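Local coordinates for Alpha/beta hydrolase fold protein (Chitinophaga pinensis, PDB 4PW0), which probably hydrolyses a substrate not yet identified, using the serine-type catalytic triad found in alpha/beta hydrolases, at residues Y118-H121 against M126-K129; K129-G134 against E270-Q275; G134-G139 against T239-E244; F162-F167 against N233-D238. One frame throughout, in Å; residues are numbered along the deposited sequence. Where two conformers were deposited one is given.

Contact 1 (Y118-H121 against M126-K129); sequences YMAH and MIRK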
loop_
_atom_site.group_PDB
_atom_site.type_symbol
_atom_site.label_atom_id
_atom_site.label_comp_id
_atom_site.label_asym_id
_atom_site.label_seq_id
_atom_site.Cartn_x
_atom_site.Cartn_y
_atom_site.Cartn_z
ATOM N N TYR A 118 -5.275 14.590 15.533
ATOM C CA TYR A 118 -5.468 15.320 16.769
ATOM C C TYR A 118 -6.433 14.555 17.684
ATOM O O TYR A 118 -6.217 14.458 18.907
ATOM C CB TYR A 118 -5.923 16.757 16.495
ATOM C CG TYR A 118 -5.771 17.630 17.719
ATOM C CD1 TYR A 118 -4.523 18.055 18.111
ATOM C CD2 TYR A 118 -6.835 17.961 18.506
ATOM C CE1 TYR A 118 -4.332 18.797 19.263
ATOM C CE2 TYR A 118 -6.657 18.713 19.684
ATOM C CZ TYR A 118 -5.423 19.136 20.037
ATOM O OH TYR A 118 -5.252 19.880 21.198
HETATM N N MSE A 119 -7.496 13.998 17.124
HETATM C CA MSE A 119 -8.477 13.232 17.902
HETATM C C MSE A 119 -7.855 12.024 18.539
HETATM O O MSE A 119 -8.165 11.675 19.693
HETATM C CB MSE A 119 -9.666 12.795 17.027
HETATM C CG MSE A 119 -10.872 12.371 17.862
HETATM SE SE MSE A 119 -12.397 11.872 16.776
HETATM C CE MSE A 119 -12.897 13.667 16.298
ATOM N N ALA A 120 -6.981 11.344 17.810
ATOM C CA ALA A 120 -6.315 10.186 18.365
ATOM C C ALA A 120 -5.398 10.575 19.525
ATOM O O ALA A 120 -5.183 9.754 20.460
ATOM C CB ALA A 120 -5.502 9.484 17.268
ATOM N N HIS A 121 -4.851 11.771 19.466
ATOM C CA HIS A 121 -4.045 12.309 20.539
ATOM C C HIS A 121 -4.853 12.617 21.802
ATOM O O HIS A 121 -4.470 12.188 22.922
ATOM C CB HIS A 121 -3.249 13.549 20.105
ATOM C CG HIS A 121 -2.541 14.214 21.234
ATOM N ND1 HIS A 121 -1.599 13.567 21.998
ATOM C CD2 HIS A 121 -2.673 15.456 21.755
ATOM C CE1 HIS A 121 -1.173 14.386 22.948
ATOM N NE2 HIS A 121 -1.806 15.541 22.820
HETATM N N MSE A 126 -11.385 6.361 22.376
HETATM C CA MSE A 126 -12.616 6.344 21.596
HETATM C C MSE A 126 -12.408 5.863 20.159
HETATM O O MSE A 126 -13.374 5.548 19.484
HETATM C CB MSE A 126 -13.196 7.761 21.522
HETATM C CG MSE A 126 -13.669 8.133 22.945
HETATM SE SE MSE A 126 -14.463 9.950 22.982
HETATM C CE MSE A 126 -16.000 9.148 22.334
ATOM N N ILE A 127 -11.141 5.770 19.720
ATOM C CA ILE A 127 -10.813 5.394 18.335
ATOM C C ILE A 127 -10.161 4.006 18.324
ATOM O O ILE A 127 -9.267 3.723 19.141
ATOM C CB ILE A 127 -9.875 6.448 17.717
ATOM C CG1 ILE A 127 -10.646 7.762 17.514
ATOM C CG2 ILE A 127 -9.321 5.962 16.374
ATOM C CD1 ILE A 127 -9.787 8.928 17.110
ATOM N N ARG A 128 -10.592 3.162 17.392
ATOM C CA ARG A 128 -9.974 1.889 17.167
ATOM C C ARG A 128 -8.895 1.991 16.062
ATOM O O ARG A 128 -7.697 1.959 16.374
ATOM C CB ARG A 128 -11.026 0.843 16.871
ATOM C CG ARG A 128 -10.423 -0.540 16.778
ATOM C CD ARG A 128 -11.406 -1.618 16.342
ATOM N NE ARG A 128 -11.880 -1.420 14.980
ATOM C CZ ARG A 128 -12.251 -2.387 14.148
ATOM N NH1 ARG A 128 -12.237 -3.671 14.529
ATOM N NH2 ARG A 128 -12.619 -2.072 12.901
ATOM N N LYS A 129 -9.329 2.128 14.800
ATOM C CA LYS A 129 -8.364 2.230 13.690
ATOM C C LYS A 129 -8.547 3.566 12.980
ATOM O O LYS A 129 -9.627 4.168 13.002
ATOM C CB LYS A 129 -8.600 1.101 12.685
ATOM C CG LYS A 129 -8.395 -0.298 13.294
ATOM C CD LYS A 129 -8.532 -1.405 12.257
ATOM C CE LYS A 129 -8.515 -2.765 12.847
ATOM N NZ LYS A 129 -8.614 -3.898 11.936
#

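Contact 2 (K129-G134 against E270-Q275); sequences KIIIVG and ELFVSQ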
loop_
_atom_site.group_PDB
_atom_site.type_symbol
_atom_site.label_atom_id
_atom_site.label_comp_id
_atom_site.label_asym_id
_atom_site.label_seq_id
_atom_site.Cartn_x
_atom_site.Cartn_y
_atom_site.Cartn_z
ATOM N N LYS A 129 -9.329 2.128 14.800
ATOM C CA LYS A 129 -8.364 2.230 13.690
ATOM C C LYS A 129 -8.547 3.566 12.980
ATOM O O LYS A 129 -9.627 4.168 13.002
ATOM C CB LYS A 129 -8.600 1.101 12.685
ATOM C CG LYS A 129 -8.395 -0.298 13.294
ATOM C CD LYS A 129 -8.532 -1.405 12.257
ATOM C CE LYS A 129 -8.515 -2.765 12.847
ATOM N NZ LYS A 129 -8.614 -3.898 11.936
ATOM N N ILE A 130 -7.472 3.979 12.314
ATOM C CA ILE A 130 -7.403 5.294 11.672
ATOM C C ILE A 130 -6.985 5.141 10.208
ATOM O O ILE A 130 -6.013 4.445 9.906
ATOM C CB ILE A 130 -6.350 6.164 12.379
ATOM C CG1 ILE A 130 -6.659 6.276 13.877
ATOM C CG2 ILE A 130 -6.176 7.519 11.731
ATOM C CD1 ILE A 130 -5.557 6.974 14.652
ATOM N N ILE A 131 -7.697 5.849 9.318
ATOM C CA ILE A 131 -7.288 5.986 7.909
ATOM C C ILE A 131 -7.032 7.468 7.642
ATOM O O ILE A 131 -7.887 8.300 7.955
ATOM C CB ILE A 131 -8.368 5.467 6.957
ATOM C CG1 ILE A 131 -8.707 4.015 7.276
ATOM C CG2 ILE A 131 -7.916 5.633 5.509
ATOM C CD1 ILE A 131 -10.131 3.651 6.922
ATOM N N ILE A 132 -5.865 7.779 7.071
ATOM C CA ILE A 132 -5.456 9.130 6.721
ATOM C C ILE A 132 -5.229 9.145 5.216
ATOM O O ILE A 132 -4.400 8.380 4.722
ATOM C CB ILE A 132 -4.181 9.576 7.452
ATOM C CG1 ILE A 132 -4.391 9.583 8.948
ATOM C CG2 ILE A 132 -3.719 10.940 6.928
ATOM C CD1 ILE A 132 -3.130 9.787 9.747
ATOM N N VAL A 133 -5.935 10.031 4.522
ATOM C CA VAL A 133 -5.792 10.175 3.063
ATOM C C VAL A 133 -5.365 11.599 2.761
ATOM O O VAL A 133 -5.991 12.543 3.247
ATOM C CB VAL A 133 -7.092 9.871 2.318
ATOM C CG1 VAL A 133 -6.889 9.957 0.823
ATOM C CG2 VAL A 133 -7.658 8.527 2.752
ATOM N N GLY A 134 -4.319 11.771 1.954
ATOM C CA GLY A 134 -4.006 13.100 1.461
ATOM C C GLY A 134 -3.724 14.120 2.544
ATOM O O GLY A 134 -4.255 15.251 2.476
ATOM N N GLU A 270 -11.826 2.069 -6.244
ATOM C CA GLU A 270 -11.994 0.655 -5.964
ATOM C C GLU A 270 -10.756 0.011 -5.303
ATOM O O GLU A 270 -10.863 -0.848 -4.412
ATOM C CB GLU A 270 -12.416 -0.091 -7.219
ATOM C CG GLU A 270 -13.810 0.325 -7.648
ATOM C CD GLU A 270 -14.451 -0.605 -8.637
ATOM O OE1 GLU A 270 -13.759 -1.094 -9.549
ATOM O OE2 GLU A 270 -15.668 -0.818 -8.489
ATOM N N LEU A 271 -9.572 0.500 -5.695
ATOM C CA LEU A 271 -8.341 0.085 -5.034
ATOM C C LEU A 271 -8.405 0.520 -3.544
ATOM O O LEU A 271 -8.096 -0.247 -2.630
ATOM C CB LEU A 271 -7.155 0.723 -5.722
ATOM C CG LEU A 271 -5.777 0.543 -5.121
ATOM C CD1 LEU A 271 -5.380 -0.910 -5.008
ATOM C CD2 LEU A 271 -4.737 1.342 -5.925
ATOM N N PHE A 272 -8.784 1.780 -3.347
ATOM C CA PHE A 272 -8.891 2.300 -1.973
ATOM C C PHE A 272 -9.855 1.476 -1.125
ATOM O O PHE A 272 -9.549 1.135 0.010
ATOM C CB PHE A 272 -9.307 3.769 -1.996
ATOM C CG PHE A 272 -9.492 4.345 -0.628
ATOM C CD1 PHE A 272 -8.403 4.702 0.129
ATOM C CD2 PHE A 272 -10.755 4.486 -0.077
ATOM C CE1 PHE A 272 -8.554 5.218 1.398
ATOM C CE2 PHE A 272 -10.905 4.985 1.210
ATOM C CZ PHE A 272 -9.817 5.357 1.956
ATOM N N VAL A 273 -11.046 1.208 -1.673
ATOM C CA VAL A 273 -12.023 0.401 -0.918
ATOM C C VAL A 273 -11.463 -0.971 -0.595
ATOM O O VAL A 273 -11.577 -1.456 0.533
ATOM C CB VAL A 273 -13.347 0.300 -1.679
ATOM C CG1 VAL A 273 -14.243 -0.749 -1.046
ATOM C CG2 VAL A 273 -14.037 1.647 -1.728
ATOM N N SER A 274 -10.834 -1.621 -1.585
ATOM C CA SER A 274 -10.281 -2.953 -1.351
ATOM C C SER A 274 -9.255 -2.973 -0.222
ATOM O O SER A 274 -9.282 -3.813 0.697
ATOM C CB SER A 274 -9.668 -3.488 -2.611
ATOM O OG SER A 274 -9.085 -4.764 -2.367
ATOM N N GLN A 275 -8.380 -1.984 -0.269
ATOM C CA GLN A 275 -7.338 -1.900 0.764
ATOM C C GLN A 275 -7.890 -1.566 2.135
ATOM O O GLN A 275 -7.467 -2.178 3.153
ATOM C CB GLN A 275 -6.288 -0.880 0.353
ATOM C CG GLN A 275 -5.497 -1.304 -0.837
ATOM C CD GLN A 275 -4.324 -0.394 -1.091
ATOM O OE1 GLN A 275 -4.339 0.762 -0.745
ATOM N NE2 GLN A 275 -3.298 -0.964 -1.773
#

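Contact 3 (G134-G139 against T239-E244); sequences GAAPQG and TYNSYE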
loop_
_atom_site.group_PDB
_atom_site.type_symbol
_atom_site.label_atom_id
_atom_site.label_comp_id
_atom_site.label_asym_id
_atom_site.label_seq_id
_atom_site.Cartn_x
_atom_site.Cartn_y
_atom_site.Cartn_z
ATOM N N GLY A 134 -4.319 11.771 1.954
ATOM C CA GLY A 134 -4.006 13.100 1.461
ATOM C C GLY A 134 -3.724 14.120 2.544
ATOM O O GLY A 134 -4.255 15.251 2.476
ATOM N N ALA A 135 -2.905 13.789 3.530
ATOM C CA ALA A 135 -2.641 14.713 4.621
ATOM C C ALA A 135 -1.169 14.722 5.015
ATOM O O ALA A 135 -0.303 14.396 4.188
ATOM C CB ALA A 135 -3.584 14.454 5.788
ATOM N N ALA A 136 -0.880 15.195 6.237
ATOM C CA ALA A 136 0.502 15.496 6.618
ATOM C C ALA A 136 0.492 15.720 8.122
ATOM O O ALA A 136 -0.542 16.086 8.683
ATOM C CB ALA A 136 1.025 16.746 5.902
ATOM N N PRO A 137 1.658 15.520 8.751
ATOM C CA PRO A 137 1.731 15.863 10.181
ATOM C C PRO A 137 1.744 17.385 10.437
ATOM O O PRO A 137 2.003 18.174 9.527
ATOM C CB PRO A 137 3.044 15.273 10.601
ATOM C CG PRO A 137 3.790 14.916 9.401
ATOM C CD PRO A 137 2.950 15.065 8.199
ATOM N N GLN A 138 1.519 17.748 11.691
ATOM C CA GLN A 138 1.687 19.119 12.119
ATOM C C GLN A 138 3.084 19.631 11.749
ATOM O O GLN A 138 4.073 18.919 11.845
ATOM C CB GLN A 138 1.566 19.253 13.629
ATOM C CG GLN A 138 0.208 19.008 14.218
ATOM C CD GLN A 138 0.190 19.181 15.710
ATOM O OE1 GLN A 138 1.097 18.718 16.395
ATOM N NE2 GLN A 138 -0.845 19.788 16.228
ATOM N N GLY A 139 3.141 20.919 11.424
ATOM C CA GLY A 139 4.405 21.631 11.327
ATOM C C GLY A 139 5.080 21.637 9.982
ATOM O O GLY A 139 6.145 22.216 9.795
ATOM N N THR A 239 3.835 14.529 -1.105
ATOM C CA THR A 239 3.774 13.099 -0.946
ATOM C C THR A 239 4.762 12.597 0.098
ATOM O O THR A 239 4.445 11.662 0.837
ATOM C CB THR A 239 3.957 12.436 -2.291
ATOM O OG1 THR A 239 2.803 12.744 -3.087
ATOM C CG2 THR A 239 4.130 10.920 -2.184
ATOM N N TYR A 240 5.962 13.186 0.168
ATOM C CA TYR A 240 6.942 12.687 1.126
ATOM C C TYR A 240 6.483 12.788 2.551
ATOM O O TYR A 240 6.874 11.989 3.411
ATOM C CB TYR A 240 8.277 13.421 0.942
ATOM C CG TYR A 240 9.389 12.776 1.724
ATOM C CD1 TYR A 240 10.020 11.674 1.266
ATOM C CD2 TYR A 240 9.717 13.268 2.950
ATOM C CE1 TYR A 240 11.015 11.054 2.003
ATOM C CE2 TYR A 240 10.699 12.659 3.732
ATOM C CZ TYR A 240 11.351 11.565 3.234
ATOM O OH TYR A 240 12.334 10.923 3.963
ATOM N N ASN A 241 5.595 13.731 2.828
ATOM C CA ASN A 241 5.037 13.832 4.181
ATOM C C ASN A 241 4.169 12.641 4.605
ATOM O O ASN A 241 3.964 12.421 5.811
ATOM C CB ASN A 241 4.323 15.147 4.396
ATOM C CG ASN A 241 5.299 16.281 4.526
ATOM O OD1 ASN A 241 6.378 16.119 5.138
ATOM N ND2 ASN A 241 4.936 17.431 4.000
ATOM N N SER A 242 3.682 11.863 3.636
ATOM C CA SER A 242 2.998 10.627 3.958
ATOM C C SER A 242 4.001 9.526 4.297
ATOM O O SER A 242 3.725 8.670 5.176
ATOM C CB SER A 242 2.056 10.217 2.835
ATOM O OG SER A 242 0.932 11.102 2.787
ATOM N N TYR A 243 5.131 9.520 3.611
ATOM C CA TYR A 243 6.247 8.675 4.039
ATOM C C TYR A 243 6.706 9.059 5.445
ATOM O O TYR A 243 6.967 8.190 6.285
ATOM C CB TYR A 243 7.384 8.691 3.022
ATOM C CG TYR A 243 8.525 7.739 3.325
ATOM C CD1 TYR A 243 8.293 6.438 3.620
ATOM C CD2 TYR A 243 9.830 8.182 3.375
ATOM C CE1 TYR A 243 9.292 5.572 3.898
ATOM C CE2 TYR A 243 10.850 7.319 3.691
ATOM C CZ TYR A 243 10.542 5.988 3.919
ATOM O OH TYR A 243 11.508 5.067 4.175
ATOM N N GLU A 244 6.748 10.358 5.755
ATOM C CA GLU A 244 7.067 10.789 7.117
ATOM C C GLU A 244 6.080 10.275 8.143
ATOM O O GLU A 244 6.479 9.805 9.221
ATOM C CB GLU A 244 7.136 12.323 7.245
ATOM C CG GLU A 244 8.405 12.910 6.669
ATOM C CD GLU A 244 9.625 12.688 7.560
ATOM O OE1 GLU A 244 9.478 12.048 8.641
ATOM O OE2 GLU A 244 10.716 13.167 7.187
HETATM O O HOH W 1 1.372 13.739 2.172
HETATM O O HOH W 2 -1.756 11.045 3.599
#

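Contact 4 (F162-F167 against N233-D238); sequences FLFIFF and NDEMMD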
loop_
_atom_site.group_PDB
_atom_site.type_symbol
_atom_site.label_atom_id
_atom_site.label_comp_id
_atom_site.label_asym_id
_atom_site.label_seq_id
_atom_site.Cartn_x
_atom_site.Cartn_y
_atom_site.Cartn_z
ATOM N N PHE A 162 -10.947 21.810 -9.836
ATOM C CA PHE A 162 -10.994 20.446 -9.311
ATOM C C PHE A 162 -9.790 19.618 -9.790
ATOM O O PHE A 162 -9.141 18.953 -8.962
ATOM C CB PHE A 162 -12.302 19.820 -9.785
ATOM C CG PHE A 162 -12.580 18.438 -9.198
ATOM C CD1 PHE A 162 -13.013 18.289 -7.901
ATOM C CD2 PHE A 162 -12.413 17.327 -9.953
ATOM C CE1 PHE A 162 -13.300 17.025 -7.382
ATOM C CE2 PHE A 162 -12.713 16.068 -9.460
ATOM C CZ PHE A 162 -13.143 15.914 -8.173
ATOM N N LEU A 163 -9.452 19.676 -11.078
ATOM C CA LEU A 163 -8.327 18.900 -11.593
ATOM C C LEU A 163 -7.024 19.449 -11.039
ATOM O O LEU A 163 -6.104 18.661 -10.696
ATOM C CB LEU A 163 -8.303 18.871 -13.102
ATOM C CG LEU A 163 -9.519 18.177 -13.765
ATOM C CD1 LEU A 163 -9.366 18.205 -15.268
ATOM C CD2 LEU A 163 -9.683 16.750 -13.314
ATOM N N PHE A 164 -6.931 20.761 -10.885
ATOM C CA PHE A 164 -5.713 21.390 -10.331
ATOM C C PHE A 164 -5.450 20.936 -8.906
ATOM O O PHE A 164 -4.296 20.656 -8.531
ATOM C CB PHE A 164 -5.798 22.929 -10.436
ATOM C CG PHE A 164 -4.663 23.658 -9.758
ATOM C CD1 PHE A 164 -3.467 23.781 -10.415
ATOM C CD2 PHE A 164 -4.783 24.183 -8.520
ATOM C CE1 PHE A 164 -2.404 24.405 -9.778
ATOM C CE2 PHE A 164 -3.727 24.847 -7.893
ATOM C CZ PHE A 164 -2.548 24.933 -8.535
ATOM N N ILE A 165 -6.486 20.938 -8.076
ATOM C CA ILE A 165 -6.337 20.577 -6.700
ATOM C C ILE A 165 -6.123 19.093 -6.504
ATOM O O ILE A 165 -5.418 18.715 -5.556
ATOM C CB ILE A 165 -7.542 21.081 -5.868
ATOM C CG1 ILE A 165 -7.509 22.612 -5.795
ATOM C CG2 ILE A 165 -7.601 20.459 -4.489
ATOM C CD1 ILE A 165 -6.399 23.258 -4.967
ATOM N N PHE A 166 -6.807 18.256 -7.264
ATOM C CA PHE A 166 -6.906 16.840 -6.925
ATOM C C PHE A 166 -6.162 15.860 -7.814
ATOM O O PHE A 166 -5.959 14.694 -7.439
ATOM C CB PHE A 166 -8.363 16.380 -6.786
ATOM C CG PHE A 166 -9.077 16.983 -5.609
ATOM C CD1 PHE A 166 -8.735 16.672 -4.315
ATOM C CD2 PHE A 166 -10.150 17.856 -5.800
ATOM C CE1 PHE A 166 -9.421 17.190 -3.254
ATOM C CE2 PHE A 166 -10.809 18.392 -4.750
ATOM C CZ PHE A 166 -10.460 18.063 -3.444
ATOM N N PHE A 167 -5.767 16.279 -9.017
ATOM C CA PHE A 167 -5.261 15.335 -10.029
ATOM C C PHE A 167 -3.884 15.723 -10.594
ATOM O O PHE A 167 -3.483 16.876 -10.458
ATOM C CB PHE A 167 -6.325 15.092 -11.139
ATOM C CG PHE A 167 -7.516 14.354 -10.591
ATOM C CD1 PHE A 167 -8.547 15.038 -9.948
ATOM C CD2 PHE A 167 -7.518 12.982 -10.602
ATOM C CE1 PHE A 167 -9.530 14.331 -9.308
ATOM C CE2 PHE A 167 -8.528 12.282 -9.960
ATOM C CZ PHE A 167 -9.518 12.975 -9.323
ATOM N N ASN A 233 2.187 12.474 -6.313
ATOM C CA ASN A 233 2.557 13.887 -6.219
ATOM C C ASN A 233 1.415 14.774 -5.746
ATOM O O ASN A 233 0.731 15.422 -6.529
ATOM C CB ASN A 233 3.110 14.392 -7.538
ATOM C CG ASN A 233 3.553 15.806 -7.455
ATOM O OD1 ASN A 233 3.898 16.353 -6.391
ATOM N ND2 ASN A 233 3.515 16.448 -8.640
ATOM N N ASP A 234 1.231 14.813 -4.427
ATOM C CA ASP A 234 0.261 15.693 -3.788
ATOM C C ASP A 234 0.984 17.044 -3.567
ATOM O O ASP A 234 1.842 17.178 -2.706
ATOM C CB ASP A 234 -0.241 15.107 -2.471
ATOM C CG ASP A 234 -1.214 15.989 -1.755
ATOM O OD1 ASP A 234 -1.249 17.200 -1.999
ATOM O OD2 ASP A 234 -1.973 15.442 -0.884
ATOM N N GLU A 235 0.661 18.017 -4.425
ATOM C CA GLU A 235 1.246 19.366 -4.357
ATOM C C GLU A 235 0.924 20.125 -3.066
ATOM O O GLU A 235 1.712 20.959 -2.589
ATOM C CB GLU A 235 0.760 20.221 -5.563
ATOM C CG GLU A 235 1.364 21.620 -5.599
ATOM C CD GLU A 235 1.138 22.459 -6.862
ATOM O OE1 GLU A 235 0.207 22.215 -7.669
ATOM O OE2 GLU A 235 1.944 23.424 -7.025
HETATM N N MSE A 236 -0.276 19.894 -2.527
HETATM C CA MSE A 236 -0.732 20.598 -1.344
HETATM C C MSE A 236 0.007 20.146 -0.090
HETATM O O MSE A 236 0.333 20.962 0.769
HETATM C CB MSE A 236 -2.249 20.338 -1.208
HETATM C CG MSE A 236 -2.862 21.035 -0.005
HETATM SE SE MSE A 236 -4.739 20.547 0.236
HETATM C CE MSE A 236 -5.417 21.242 -1.437
HETATM N N MSE A 237 0.194 18.820 0.029
HETATM C CA MSE A 237 0.649 18.214 1.272
HETATM C C MSE A 237 2.074 17.677 1.207
HETATM O O MSE A 237 2.631 17.398 2.278
HETATM C CB MSE A 237 -0.252 17.038 1.619
HETATM C CG MSE A 237 -1.715 17.399 1.834
HETATM SE SE MSE A 237 -1.944 18.463 3.464
HETATM C CE MSE A 237 -3.870 18.634 3.387
ATOM N N ASP A 238 2.606 17.498 -0.010
ATOM C CA ASP A 238 3.912 16.849 -0.349
ATOM C C ASP A 238 3.770 15.333 -0.068
ATOM O O ASP A 238 3.641 14.921 1.089
ATOM C CB ASP A 238 5.093 17.484 0.414
ATOM C CG ASP A 238 6.447 16.973 -0.059
ATOM O OD1 ASP A 238 6.531 15.916 -0.713
ATOM O OD2 ASP A 238 7.447 17.701 0.184
HETATM O O HOH W 3 -2.389 21.489 -6.674
#

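Contact 1 (Y118-H121 against M126-K129)
Ile127 pushes one methyl, CD1, against the helix between Met119 and Ala120, and nearly the whole contact passes through that carbon. The CG1 branch of Ile127 lies beside its own backbone N (chi1 -69°) and continues extended to CD1, which carries the methyl straight out from the start of the strand toward the helix. Met119, present as selenomethionine, runs across this branch at about a right angle. Its CG is 3.7 Å from Ile127 CD1, and its SE, after two extended torsions, still lies 3.9 Å from the same methyl; the chain bends at the CG-SE bond (chi3 -75°), which turns the CE methyl aside. Ala120 adds backbone and methyl together: its N is 3.8 Å from Ile127 CD1 and its CB 4.3 Å from that atom. Phe104 and Val106 of the neighbouring strand 104-109 also pack on Ile127, and Thr89 of helix 85-98 touches Met119. The contact thus closes the return half of a beta-alpha-beta crossover, in which helix 111-122 joins two parallel strands of the central sheet. Charges are kept at the far end of 126-129, where Lys129 CE lies over the face of the Arg128 guanidinium, 4.0 Å above its plane, while Arg128 forms a salt bridge to Asp105 and Lys129 NZ binds carbonyls at the end of helix 269-282. No hydrogen bond joins 118-121 to 126-129, and across the two segments the contact is van der Waals packing, carried almost wholly by carbon and selenium.

Contact 2 (K129-G134 against E270-Q275)
Phe272 points its ring from the helix at two strand side chains, Ile131 and Val133, which project from the same face of the sheet. Val133 CG2 comes closest, 3.7 Å from Phe272 CE1, approaching the ring obliquely. Ile131 CG2 meets the ring at its edge, near the ring plane, 4.0 Å from Phe272 CZ. The ring reaches them because its CG stands opposite the helix backbone N (chi1 178°), which sends the far rim out from the helix into the sheet. Beyond this first shell, Leu107 and Val229 of the flanking strands touch the same ring, and Phe265 packs edge-to-face with it. With an alanine here, the ring is lost and a gap would probably open between helix and sheet, leaving the CG2 methyls of Ile131 and Val133 without their aromatic partner. One turn along, Gln275 binds Tyr257 and Ser255 through OE1, fixing the helix against strand 252-257, the last of the sheet within this chain, and Gln275 of the second subunit packs on it. A C-terminal helix laid over one face of the central parallel strands, on the side away from helix 111-122, is a regular feature of the alpha/beta hydrolase fold.

Contact 3 (G134-G139 against T239-E244)
Asn241 swings its CG to the side of its own backbone N, anti to the carbonyl carbon (chi1 -73°), while the backbone points its CB at Ala136 and Pro137 of the loop. Ser242 takes a similar torsion (chi1 -71°), which aims OG at the backbone of Ala135. The apolar half of the contact is small. Ala136 CB meets Asn241 CB at 4.0 Å, and the proline ring crosses the Asn241 side chain at about a right angle, with Pro137 CD 4.0 Å from Asn241 CB. The same Pro137 CD comes to 3.7 Å from the backbone O of Asn241. The amide end of Asn241 serves its own chain instead, ND2 binding Met237 O. The polar half is carried by water. At 3.8 Å, Ser242 OG and Ala135 O are too far apart for a direct bond, and one water spans them, donating to Ala135 O at 2.7 Å and accepting from Ser242 OG at 2.7 Å. A second water accepts from Ala135 N at 3.0 Å and donates to Ser242 OG at 2.8 Å. The serine hydroxyl therefore gives to one water and takes from the other, and through the pair it serves both polar backbone atoms of a buried alanine. Just beyond, Ala136 O is bound by Gln117 and Trp210, which fix the loop from the side of helix 111-122 and helix 197-212. The loop leaves strand 127-133 for the helices that probably form the cap, while 239-244 lies on helix 240-248, which follows strand 226-231. This is the place, after the sixth strand, where members of the alpha/beta hydrolase family commonly carry their cap insertion.

Contact 4 (F162-F167 against N233-D238)
Met236, Ile165 and Glu235 give up the most surface here, and they divide the contact into an apolar and a watery part. Met236, a selenomethionine, extends until chi3 (-62°), where the chain bends and brings CE to 3.8 Å from Ile165 CG2, with Ile165 CD1 at 4.2 Å from the same methyl. Ile165 CG2 also sits over the centre of the Phe166 ring, 3.6 Å above its plane. Leu149 of helix 146-154 and His262 also touch Met236. Glu235 reaches toward the same helix, at the neighbouring residue Phe164. In the conformer described, one of two, its OE1 lies obliquely to the Phe164 ring, 4.0 Å from Phe164 CZ, with carboxylate and ring planes 60° apart. A water donates to both Glu235 OE1 at 2.9 Å and Phe164 O at 2.8 Å, and it also rests over the rim of one face of the Phe164 ring. OE2 forms a salt bridge with Arg152. The loop behind these residues is shaped by Asp234, whose OD1 accepts from Met237 N at 3.0 Å, from well above the carboxylate plane, and more weakly from Met236 N: an Asx motif. Its OD2 binds His262 ND1 and Gln230, consistent with Asp234 being the acid of a Ser-His-Asp triad with Ser110. Helix 158-166, probably part of the cap, thus meets the loop of the presumed triad acid through the Met236 methyl against two Ile165 methyls, and through a water whose two hydrogens are both engaged, a link that may be partial given the second conformer of Glu235.

Overall arrangement
Contacts 1, 2 and 3 follow one strand and its exit loop: contact 1 meets the start of 127-133, contact 2 its middle and C-terminal end, sharing Lys129 with contact 1, and contact 3 the loop beyond, sharing Gly134 with contact 2. Ala120 CB and Ile130 CD1, 3.6 Å apart, join the first two. Contact 4 lies nested in the loop closed by contact 3, their centres about 13 Å apart, and a probable hydrogen bond of 2.9 Å between Asp234 N, the donor, and Thr239 OG1 ties 239-244 to the loop of the presumed acid. Gly134 O reaches Met237 CG at 3.4 Å. Contact 1, centred about 26 Å from contact 4, lies far from the likely triad.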